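Local coordinates for protein 4-alpha-glucanotransferase (Aquifex aeolicus, PDB 1TZ7) that is an amylomaltase, or disproportionating enzyme, a member of the 4-alpha-glucanotransferase family built around a barrel of eight parallel strands and surrounding helices, at residues P36-K44 with Y88-L96; M457-R468 with W481-K490. All coordinates share one frame; numbering follows the deposited sequence.

Contact 1 (P36-K44 with Y88-L96); sequences PYGIGDLGK and YVLIDPEEL
In the first beta-alpha loop of the barrel, between strand 23-27 and helix 44-56, Y37 lies against P93 and E94, where the chain turns into helix 94-98. P93 CG sits over one face of the phenol ring, 3.9 Å from its centroid, in a CH-pi contact in which the puckered proline ring presents its CG hydrogens to the aromatic face. At the rim of the ring, Y37 OH donates to E94 OE1 (2.8 Å), reaching its anti lone pair; carboxylate and ring stand nearly perpendicular, and the extended E94 chain passes across the hydroxyl. Farther along, L42 N donates to L90 O (3.0 Å), a rather bent bond with an N-H...O angle of 134°. D41 CG lies between its own N and carbonyl carbon (chi1 57°), which turns OD1 back to accept from G43 N in an Asx turn. D92 OD1 caps E94 N (3.1 Å), and glycine lets G43 CA lie close to D92 OD2. Beyond the pair, K124 of helix 117-133 donates to V89 O and I91 O. D41 OD2 and D92 OD1 are 4.1 Å apart, so the two carboxylates probably repel somewhat, an effect that the backbone N-H groups bound by each aspartate would be expected to ease.

Contact 2 (M457-R468 with W481-K490); sequences MQDLLNLGNEAR and WRIKEDYTQK
The two backbones draw nearest where A467 faces W481, their CA atoms 5.7 Å apart, and no hydrogen bond joins them, so side chains make the contact. W481 carries much of it. Its CG stands anti to the backbone N (chi1 176°), directing the indole against the turn where helix 457-460 ends in a Schellman motif at N462 and the chain returns through A467. The Q458 amide stacks on one face of the indole, the planes only 4° apart, while Q458 CG makes a CH-pi contact 3.6 Å from the centroid of the six-membered ring. Q458 NE2 donates to A467 O (2.9 Å) in the plane of the amide, fixing the rotation of that amide parallel to the indole. A467 CB covers the pyrrole part of the same face, where a methyl is small enough to fit. M457 CG and L461 CD1 meet the benzene edge, and L463 CD1 approaches obliquely, 3.6 Å from W481 CZ2.

Beyond the indole, M457, whose chi2 of 65° bends the chain, brings CE to 3.4 Å from Y487 CB and against I483 CD1. L461 CD2 touches both Y487 CB and the carboxylate of E485, which lies alongside the L461 and L463 methyls at the exposed margin. K490 lays its CE 3.8 Å from L460 O. Across the two segments the cohesion is therefore apolar and aromatic; beside the indole, the Q458-A467 bond within 457-468 satisfies one N-H of a buried amide and orients the stacked group.

Overall arrangement
From the N terminus, strand 23-27 leads into 36-44, and contact 1 closes a loop of 43 residues holding helix 44-56 and strand 60-62. Contact 2 opens only after strand 452-456, the barrel strand beside 23-27, and spans 12 residues without helix or strand before helix 491-500. The contacts are thus in series, neither nested nor crossed, with centres about 20 Å apart. They nevertheless touch: R482 NH2 packs 3.2 Å from I39 C, while the same guanidinium hydrogen-bonds S35 O and G113 O. Y487 packs on R48 and F49 of helix 44-56, so the last part of the barrel is tied to its beginning.

Contact 1 (P36-K44 with Y88-L96)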
loop_
_atom_site.group_PDB
_atom_site.type_symbol
_atom_site.label_atom_id
_atom_site.label_comp_id
_atom_site.label_asym_id
_atom_site.label_seq_id
_atom_site.Cartn_x
_atom_site.Cartn_y
_atom_site.Cartn_z
ATOM N N PRO A 36 17.202 -8.458 9.673
ATOM C CA PRO A 36 18.286 -8.048 10.567
ATOM C C PRO A 36 18.920 -6.685 10.240
ATOM O O PRO A 36 19.854 -6.299 10.930
ATOM C CB PRO A 36 19.333 -9.175 10.394
ATOM C CG PRO A 36 18.775 -10.100 9.289
ATOM C CD PRO A 36 17.675 -9.371 8.624
ATOM N N TYR A 37 18.427 -5.976 9.219
ATOM C CA TYR A 37 19.131 -4.775 8.725
ATOM C C TYR A 37 18.320 -3.479 8.909
ATOM O O TYR A 37 18.368 -2.574 8.069
ATOM C CB TYR A 37 19.542 -4.969 7.267
ATOM C CG TYR A 37 20.446 -6.160 7.082
ATOM C CD1 TYR A 37 21.751 -6.140 7.556
ATOM C CD2 TYR A 37 19.990 -7.317 6.462
ATOM C CE1 TYR A 37 22.585 -7.232 7.404
ATOM C CE2 TYR A 37 20.815 -8.417 6.304
ATOM C CZ TYR A 37 22.116 -8.367 6.779
ATOM O OH TYR A 37 22.947 -9.454 6.628
ATOM N N GLY A 38 17.590 -3.399 10.024
ATOM C CA GLY A 38 16.970 -2.154 10.456
ATOM C C GLY A 38 15.539 -2.025 9.987
ATOM O O GLY A 38 14.806 -1.160 10.441
ATOM N N ILE A 39 15.145 -2.900 9.073
ATOM C CA ILE A 39 13.823 -2.846 8.467
ATOM C C ILE A 39 13.525 -4.182 7.777
ATOM O O ILE A 39 14.441 -4.918 7.417
ATOM C CB ILE A 39 13.755 -1.668 7.438
ATOM C CG1 ILE A 39 12.318 -1.407 7.013
ATOM C CG2 ILE A 39 14.635 -1.961 6.214
ATOM C CD1 ILE A 39 12.102 -0.017 6.439
ATOM N N GLY A 40 12.246 -4.489 7.603
ATOM C CA GLY A 40 11.843 -5.694 6.896
ATOM C C GLY A 40 12.194 -5.608 5.419
ATOM O O GLY A 40 12.190 -4.519 4.840
ATOM N N ASP A 41 12.504 -6.759 4.808
ATOM C CA ASP A 41 12.930 -6.794 3.406
ATOM C C ASP A 41 12.399 -8.044 2.665
ATOM O O ASP A 41 11.666 -8.851 3.235
ATOM C CB ASP A 41 14.474 -6.710 3.306
ATOM C CG ASP A 41 15.181 -7.811 4.083
ATOM O OD1 ASP A 41 14.789 -8.985 3.955
ATOM O OD2 ASP A 41 16.149 -7.590 4.834
ATOM N N LEU A 42 12.778 -8.179 1.395
ATOM C CA LEU A 42 12.232 -9.224 0.532
ATOM C C LEU A 42 13.084 -10.502 0.590
ATOM O O LEU A 42 13.029 -11.339 -0.318
ATOM C CB LEU A 42 12.148 -8.721 -0.914
ATOM C CG LEU A 42 11.380 -7.413 -1.128
ATOM C CD1 LEU A 42 11.426 -6.991 -2.588
ATOM C CD2 LEU A 42 9.950 -7.546 -0.653
ATOM N N GLY A 43 13.861 -10.647 1.658
ATOM C CA GLY A 43 14.772 -11.768 1.801
ATOM C C GLY A 43 14.252 -12.833 2.751
ATOM O O GLY A 43 13.046 -13.056 2.853
ATOM N N LYS A 44 15.178 -13.478 3.449
ATOM C CA LYS A 44 14.903 -14.699 4.220
ATOM C C LYS A 44 13.591 -14.636 5.027
ATOM O O LYS A 44 12.823 -15.593 5.045
ATOM C CB LYS A 44 16.084 -14.975 5.161
ATOM C CG LYS A 44 15.883 -16.135 6.121
ATOM C CD LYS A 44 17.231 -16.583 6.731
ATOM C CE LYS A 44 17.113 -16.902 8.226
ATOM N NZ LYS A 44 16.813 -18.342 8.474
ATOM N N TYR A 88 13.522 1.075 -2.233
ATOM C CA TYR A 88 14.839 0.425 -2.203
ATOM C C TYR A 88 15.247 -0.051 -0.794
ATOM O O TYR A 88 16.100 -0.925 -0.658
ATOM C CB TYR A 88 15.926 1.350 -2.800
ATOM C CG TYR A 88 16.384 2.498 -1.893
ATOM C CD1 TYR A 88 17.412 2.317 -0.966
ATOM C CD2 TYR A 88 15.803 3.764 -1.990
ATOM C CE1 TYR A 88 17.840 3.365 -0.145
ATOM C CE2 TYR A 88 16.221 4.820 -1.173
ATOM C CZ TYR A 88 17.239 4.614 -0.255
ATOM O OH TYR A 88 17.657 5.655 0.551
ATOM N N VAL A 89 14.628 0.518 0.245
ATOM C CA VAL A 89 14.932 0.115 1.628
ATOM C C VAL A 89 14.356 -1.272 1.966
ATOM O O VAL A 89 14.700 -1.859 2.994
ATOM C CB VAL A 89 14.414 1.156 2.671
ATOM C CG1 VAL A 89 15.128 2.483 2.496
ATOM C CG2 VAL A 89 12.908 1.333 2.568
ATOM N N LEU A 90 13.484 -1.787 1.092
ATOM C CA LEU A 90 12.918 -3.129 1.261
ATOM C C LEU A 90 13.801 -4.205 0.615
ATOM O O LEU A 90 13.487 -5.386 0.675
ATOM C CB LEU A 90 11.518 -3.198 0.657
ATOM C CG LEU A 90 10.529 -2.127 1.118
ATOM C CD1 LEU A 90 9.190 -2.317 0.425
ATOM C CD2 LEU A 90 10.360 -2.159 2.624
ATOM N N ILE A 91 14.897 -3.790 -0.000
ATOM C CA ILE A 91 15.783 -4.728 -0.672
ATOM C C ILE A 91 16.602 -5.520 0.342
ATOM O O ILE A 91 17.100 -4.966 1.325
ATOM C CB ILE A 91 16.710 -3.988 -1.658
ATOM C CG1 ILE A 91 15.915 -3.548 -2.889
ATOM C CG2 ILE A 91 17.879 -4.887 -2.073
ATOM C CD1 ILE A 91 16.664 -2.591 -3.809
ATOM N N ASP A 92 16.727 -6.820 0.097
ATOM C CA ASP A 92 17.564 -7.690 0.911
ATOM C C ASP A 92 19.029 -7.564 0.471
ATOM O O ASP A 92 19.382 -7.968 -0.629
ATOM C CB ASP A 92 17.097 -9.145 0.766
ATOM C CG ASP A 92 18.024 -10.130 1.453
ATOM O OD1 ASP A 92 18.686 -9.745 2.440
ATOM O OD2 ASP A 92 18.150 -11.311 1.073
ATOM N N PRO A 93 19.874 -7.003 1.339
ATOM C CA PRO A 93 21.281 -6.754 0.998
ATOM C C PRO A 93 22.131 -8.029 0.967
ATOM O O PRO A 93 23.251 -8.002 0.455
ATOM C CB PRO A 93 21.754 -5.818 2.120
ATOM C CG PRO A 93 20.861 -6.114 3.275
ATOM C CD PRO A 93 19.551 -6.566 2.711
ATOM N N GLU A 94 21.607 -9.126 1.513
ATOM C CA GLU A 94 22.339 -10.395 1.532
ATOM C C GLU A 94 22.413 -11.035 0.136
ATOM O O GLU A 94 23.290 -11.854 -0.125
ATOM C CB GLU A 94 21.704 -11.373 2.531
ATOM C CG GLU A 94 22.200 -11.191 3.961
ATOM C CD GLU A 94 21.496 -12.102 4.953
ATOM O OE1 GLU A 94 21.632 -11.868 6.174
ATOM O OE2 GLU A 94 20.812 -13.048 4.514
ATOM N N GLU A 95 21.492 -10.656 -0.753
ATOM C CA GLU A 95 21.571 -11.077 -2.158
ATOM C C GLU A 95 22.737 -10.400 -2.861
ATOM O O GLU A 95 23.371 -10.988 -3.737
ATOM C CB GLU A 95 20.264 -10.769 -2.903
ATOM C CG GLU A 95 20.030 -11.678 -4.112
ATOM C CD GLU A 95 19.112 -11.062 -5.165
ATOM O OE1 GLU A 95 18.753 -11.777 -6.122
ATOM O OE2 GLU A 95 18.754 -9.873 -5.038
ATOM N N LEU A 96 23.020 -9.158 -2.475
ATOM C CA LEU A 96 24.179 -8.437 -3.002
ATOM C C LEU A 96 25.487 -9.121 -2.576
ATOM O O LEU A 96 26.465 -9.112 -3.315
ATOM C CB LEU A 96 24.172 -6.977 -2.525
ATOM C CG LEU A 96 22.915 -6.154 -2.861
ATOM C CD1 LEU A 96 22.933 -4.830 -2.115
ATOM C CD2 LEU A 96 22.805 -5.922 -4.357
#

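Contact 2 (M457-R468 with W481-K490)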
loop_
_atom_site.group_PDB
_atom_site.type_symbol
_atom_site.label_atom_id
_atom_site.label_comp_id
_atom_site.label_asym_id
_atom_site.label_seq_id
_atom_site.Cartn_x
_atom_site.Cartn_y
_atom_site.Cartn_z
ATOM N N MET A 457 -1.649 -8.569 11.532
ATOM C CA MET A 457 -0.658 -9.379 12.237
ATOM C C MET A 457 -0.642 -9.036 13.723
ATOM O O MET A 457 -0.509 -9.917 14.560
ATOM C CB MET A 457 0.733 -9.172 11.633
ATOM C CG MET A 457 1.803 -10.086 12.219
ATOM S SD MET A 457 1.503 -11.831 11.834
ATOM C CE MET A 457 3.071 -12.542 12.277
ATOM N N GLN A 458 -0.793 -7.747 14.038
ATOM C CA GLN A 458 -0.772 -7.274 15.430
ATOM C C GLN A 458 -1.875 -7.926 16.268
ATOM O O GLN A 458 -1.711 -8.129 17.475
ATOM C CB GLN A 458 -0.935 -5.744 15.478
ATOM C CG GLN A 458 0.261 -4.968 14.939
ATOM C CD GLN A 458 0.075 -4.542 13.490
ATOM O OE1 GLN A 458 -0.337 -5.339 12.656
ATOM N NE2 GLN A 458 0.376 -3.286 13.196
ATOM N N ASP A 459 -3.001 -8.236 15.629
ATOM C CA ASP A 459 -4.114 -8.913 16.305
ATOM C C ASP A 459 -3.785 -10.384 16.566
ATOM O O ASP A 459 -4.098 -10.921 17.631
ATOM C CB ASP A 459 -5.391 -8.806 15.471
ATOM C CG ASP A 459 -5.887 -7.377 15.339
ATOM O OD1 ASP A 459 -5.504 -6.525 16.176
ATOM O OD2 ASP A 459 -6.662 -7.012 14.432
ATOM N N LEU A 460 -3.155 -11.025 15.588
ATOM C CA LEU A 460 -2.674 -12.397 15.750
ATOM C C LEU A 460 -1.723 -12.494 16.943
ATOM O O LEU A 460 -1.725 -13.488 17.675
ATOM C CB LEU A 460 -1.956 -12.860 14.479
ATOM C CG LEU A 460 -2.158 -14.318 14.040
ATOM C CD1 LEU A 460 -1.080 -14.711 13.038
ATOM C CD2 LEU A 460 -2.161 -15.272 15.219
ATOM N N LEU A 461 -0.915 -11.451 17.134
ATOM C CA LEU A 461 0.097 -11.436 18.190
ATOM C C LEU A 461 -0.442 -10.824 19.485
ATOM O O LEU A 461 0.281 -10.722 20.483
ATOM C CB LEU A 461 1.333 -10.659 17.719
ATOM C CG LEU A 461 2.053 -11.257 16.495
ATOM C CD1 LEU A 461 3.178 -10.349 16.028
ATOM C CD2 LEU A 461 2.585 -12.645 16.809
ATOM N N ASN A 462 -1.709 -10.413 19.465
ATOM C CA ASN A 462 -2.374 -9.878 20.663
ATOM C C ASN A 462 -1.653 -8.633 21.223
ATOM O O ASN A 462 -1.380 -8.542 22.426
ATOM C CB ASN A 462 -2.485 -10.972 21.748
ATOM C CG ASN A 462 -3.718 -10.806 22.628
ATOM O OD1 ASN A 462 -4.620 -10.027 22.317
ATOM N ND2 ASN A 462 -3.757 -11.541 23.731
ATOM N N LEU A 463 -1.361 -7.679 20.338
ATOM C CA LEU A 463 -0.613 -6.473 20.709
ATOM C C LEU A 463 -1.546 -5.276 20.841
ATOM O O LEU A 463 -2.623 -5.248 20.244
ATOM C CB LEU A 463 0.462 -6.176 19.660
ATOM C CG LEU A 463 1.532 -7.255 19.476
ATOM C CD1 LEU A 463 2.443 -6.895 18.315
ATOM C CD2 LEU A 463 2.346 -7.449 20.766
ATOM N N GLY A 464 -1.120 -4.285 21.620
ATOM C CA GLY A 464 -1.967 -3.145 21.954
ATOM C C GLY A 464 -1.680 -1.912 21.104
ATOM O O GLY A 464 -1.199 -2.019 19.975
ATOM N N ASN A 465 -1.981 -0.741 21.660
ATOM C CA ASN A 465 -1.865 0.532 20.940
ATOM C C ASN A 465 -0.427 0.858 20.529
ATOM O O ASN A 465 -0.204 1.612 19.585
ATOM C CB ASN A 465 -2.413 1.676 21.805
ATOM C CG ASN A 465 -3.920 1.617 21.964
ATOM O OD1 ASN A 465 -4.438 1.548 23.083
ATOM N ND2 ASN A 465 -4.630 1.643 20.850
ATOM N N GLU A 466 0.538 0.296 21.253
ATOM C CA GLU A 466 1.954 0.525 20.961
ATOM C C GLU A 466 2.358 -0.030 19.578
ATOM O O GLU A 466 3.335 0.423 18.986
ATOM C CB GLU A 466 2.840 -0.091 22.071
ATOM C CG GLU A 466 3.145 -1.588 21.904
ATOM C CD GLU A 466 2.014 -2.492 22.389
ATOM O OE1 GLU A 466 2.195 -3.729 22.376
ATOM O OE2 GLU A 466 0.952 -1.970 22.781
ATOM N N ALA A 467 1.594 -1.004 19.077
ATOM C CA ALA A 467 1.913 -1.662 17.802
ATOM C C ALA A 467 1.071 -1.106 16.639
ATOM O O ALA A 467 1.023 -1.697 15.566
ATOM C CB ALA A 467 1.709 -3.165 17.924
ATOM N N ARG A 468 0.418 0.028 16.864
ATOM C CA ARG A 468 -0.362 0.678 15.813
ATOM C C ARG A 468 0.553 1.125 14.662
ATOM O O ARG A 468 1.565 1.786 14.883
ATOM C CB ARG A 468 -1.109 1.884 16.380
ATOM C CG ARG A 468 -2.084 2.511 15.410
ATOM C CD ARG A 468 -2.987 3.580 16.037
ATOM N NE ARG A 468 -3.884 4.165 15.049
ATOM C CZ ARG A 468 -4.913 4.946 15.339
ATOM N NH1 ARG A 468 -5.191 5.249 16.599
ATOM N NH2 ARG A 468 -5.671 5.427 14.365
ATOM N N TRP A 481 6.154 0.092 13.029
ATOM C CA TRP A 481 5.996 -1.153 13.795
ATOM C C TRP A 481 6.620 -2.330 13.076
ATOM O O TRP A 481 6.442 -2.498 11.875
ATOM C CB TRP A 481 4.532 -1.476 14.078
ATOM C CG TRP A 481 4.396 -2.805 14.787
ATOM C CD1 TRP A 481 4.667 -3.064 16.103
ATOM C CD2 TRP A 481 4.003 -4.056 14.210
ATOM N NE1 TRP A 481 4.449 -4.395 16.381
ATOM C CE2 TRP A 481 4.039 -5.026 15.237
ATOM C CE3 TRP A 481 3.609 -4.460 12.924
ATOM C CZ2 TRP A 481 3.700 -6.363 15.020
ATOM C CZ3 TRP A 481 3.275 -5.786 12.716
ATOM C CH2 TRP A 481 3.325 -6.721 13.759
ATOM N N ARG A 482 7.340 -3.156 13.828
ATOM C CA ARG A 482 7.873 -4.412 13.310
ATOM C C ARG A 482 7.597 -5.551 14.275
ATOM O O ARG A 482 7.490 -5.345 15.489
ATOM C CB ARG A 482 9.386 -4.297 13.086
ATOM C CG ARG A 482 9.795 -3.223 12.096
ATOM C CD ARG A 482 11.026 -3.583 11.274
ATOM N NE ARG A 482 12.231 -3.671 12.094
ATOM C CZ ARG A 482 13.252 -4.493 11.850
ATOM N NH1 ARG A 482 14.299 -4.495 12.654
ATOM N NH2 ARG A 482 13.224 -5.315 10.803
ATOM N N ILE A 483 7.488 -6.751 13.731
ATOM C CA ILE A 483 7.510 -7.968 14.529
ATOM C C ILE A 483 8.819 -8.053 15.295
ATOM O O ILE A 483 9.894 -7.890 14.713
ATOM C CB ILE A 483 7.354 -9.214 13.604
ATOM C CG1 ILE A 483 5.979 -9.209 12.931
ATOM C CG2 ILE A 483 7.549 -10.496 14.397
ATOM C CD1 ILE A 483 5.909 -10.081 11.667
ATOM N N LYS A 484 8.722 -8.307 16.606
ATOM C CA LYS A 484 9.902 -8.450 17.469
ATOM C C LYS A 484 9.974 -9.850 18.114
ATOM O O LYS A 484 10.959 -10.186 18.772
ATOM C CB LYS A 484 9.883 -7.387 18.579
ATOM C CG LYS A 484 9.941 -5.952 18.078
ATOM C CD LYS A 484 9.631 -4.956 19.205
ATOM C CE LYS A 484 9.013 -3.670 18.667
ATOM N NZ LYS A 484 7.616 -3.875 18.181
ATOM N N GLU A 485 8.925 -10.652 17.922
ATOM C CA GLU A 485 8.800 -11.943 18.609
ATOM C C GLU A 485 8.725 -13.087 17.595
ATOM O O GLU A 485 8.558 -12.855 16.402
ATOM C CB GLU A 485 7.545 -11.949 19.502
ATOM C CG GLU A 485 6.223 -11.958 18.724
ATOM C CD GLU A 485 5.021 -11.608 19.594
ATOM O OE1 GLU A 485 4.325 -12.539 20.055
ATOM O OE2 GLU A 485 4.771 -10.404 19.809
ATOM N N ASP A 486 8.848 -14.321 18.085
ATOM C CA ASP A 486 8.679 -15.508 17.239
ATOM C C ASP A 486 7.194 -15.777 16.995
ATOM O O ASP A 486 6.529 -16.429 17.800
ATOM C CB ASP A 486 9.338 -16.735 17.891
ATOM C CG ASP A 486 9.270 -17.988 16.999
ATOM O OD1 ASP A 486 8.803 -17.886 15.842
ATOM O OD2 ASP A 486 9.658 -19.106 17.379
ATOM N N TYR A 487 6.687 -15.271 15.875
ATOM C CA TYR A 487 5.261 -15.353 15.559
ATOM C C TYR A 487 4.822 -16.766 15.146
ATOM O O TYR A 487 3.629 -17.041 15.072
ATOM C CB TYR A 487 4.905 -14.361 14.439
ATOM C CG TYR A 487 5.652 -14.600 13.149
ATOM C CD1 TYR A 487 6.863 -13.969 12.901
ATOM C CD2 TYR A 487 5.149 -15.459 12.178
ATOM C CE1 TYR A 487 7.558 -14.183 11.721
ATOM C CE2 TYR A 487 5.837 -15.682 10.992
ATOM C CZ TYR A 487 7.045 -15.037 10.772
ATOM O OH TYR A 487 7.742 -15.245 9.600
ATOM N N THR A 488 5.786 -17.652 14.876
ATOM C CA THR A 488 5.460 -19.018 14.406
ATOM C C THR A 488 4.962 -19.917 15.544
ATOM O O THR A 488 4.441 -21.004 15.297
ATOM C CB THR A 488 6.684 -19.682 13.708
ATOM O OG1 THR A 488 7.746 -19.880 14.647
ATOM C CG2 THR A 488 7.284 -18.770 12.642
ATOM N N GLN A 489 5.124 -19.460 16.788
ATOM C CA GLN A 489 4.543 -20.153 17.947
ATOM C C GLN A 489 3.007 -20.121 17.895
ATOM O O GLN A 489 2.342 -20.949 18.514
ATOM C CB GLN A 489 5.026 -19.514 19.259
ATOM C CG GLN A 489 6.536 -19.579 19.477
ATOM C CD GLN A 489 7.091 -20.982 19.330
ATOM O OE1 GLN A 489 6.678 -21.896 20.044
ATOM N NE2 GLN A 489 8.030 -21.158 18.404
ATOM N N LYS A 490 2.461 -19.162 17.149
ATOM C CA LYS A 490 1.011 -19.007 17.025
ATOM C C LYS A 490 0.399 -20.000 16.018
ATOM O O LYS A 490 -0.802 -19.983 15.790
ATOM C CB LYS A 490 0.666 -17.572 16.597
ATOM C CG LYS A 490 1.174 -16.489 17.551
ATOM C CD LYS A 490 0.393 -16.482 18.853
ATOM C CE LYS A 490 0.845 -15.355 19.762
ATOM N NZ LYS A 490 0.654 -15.689 21.193
#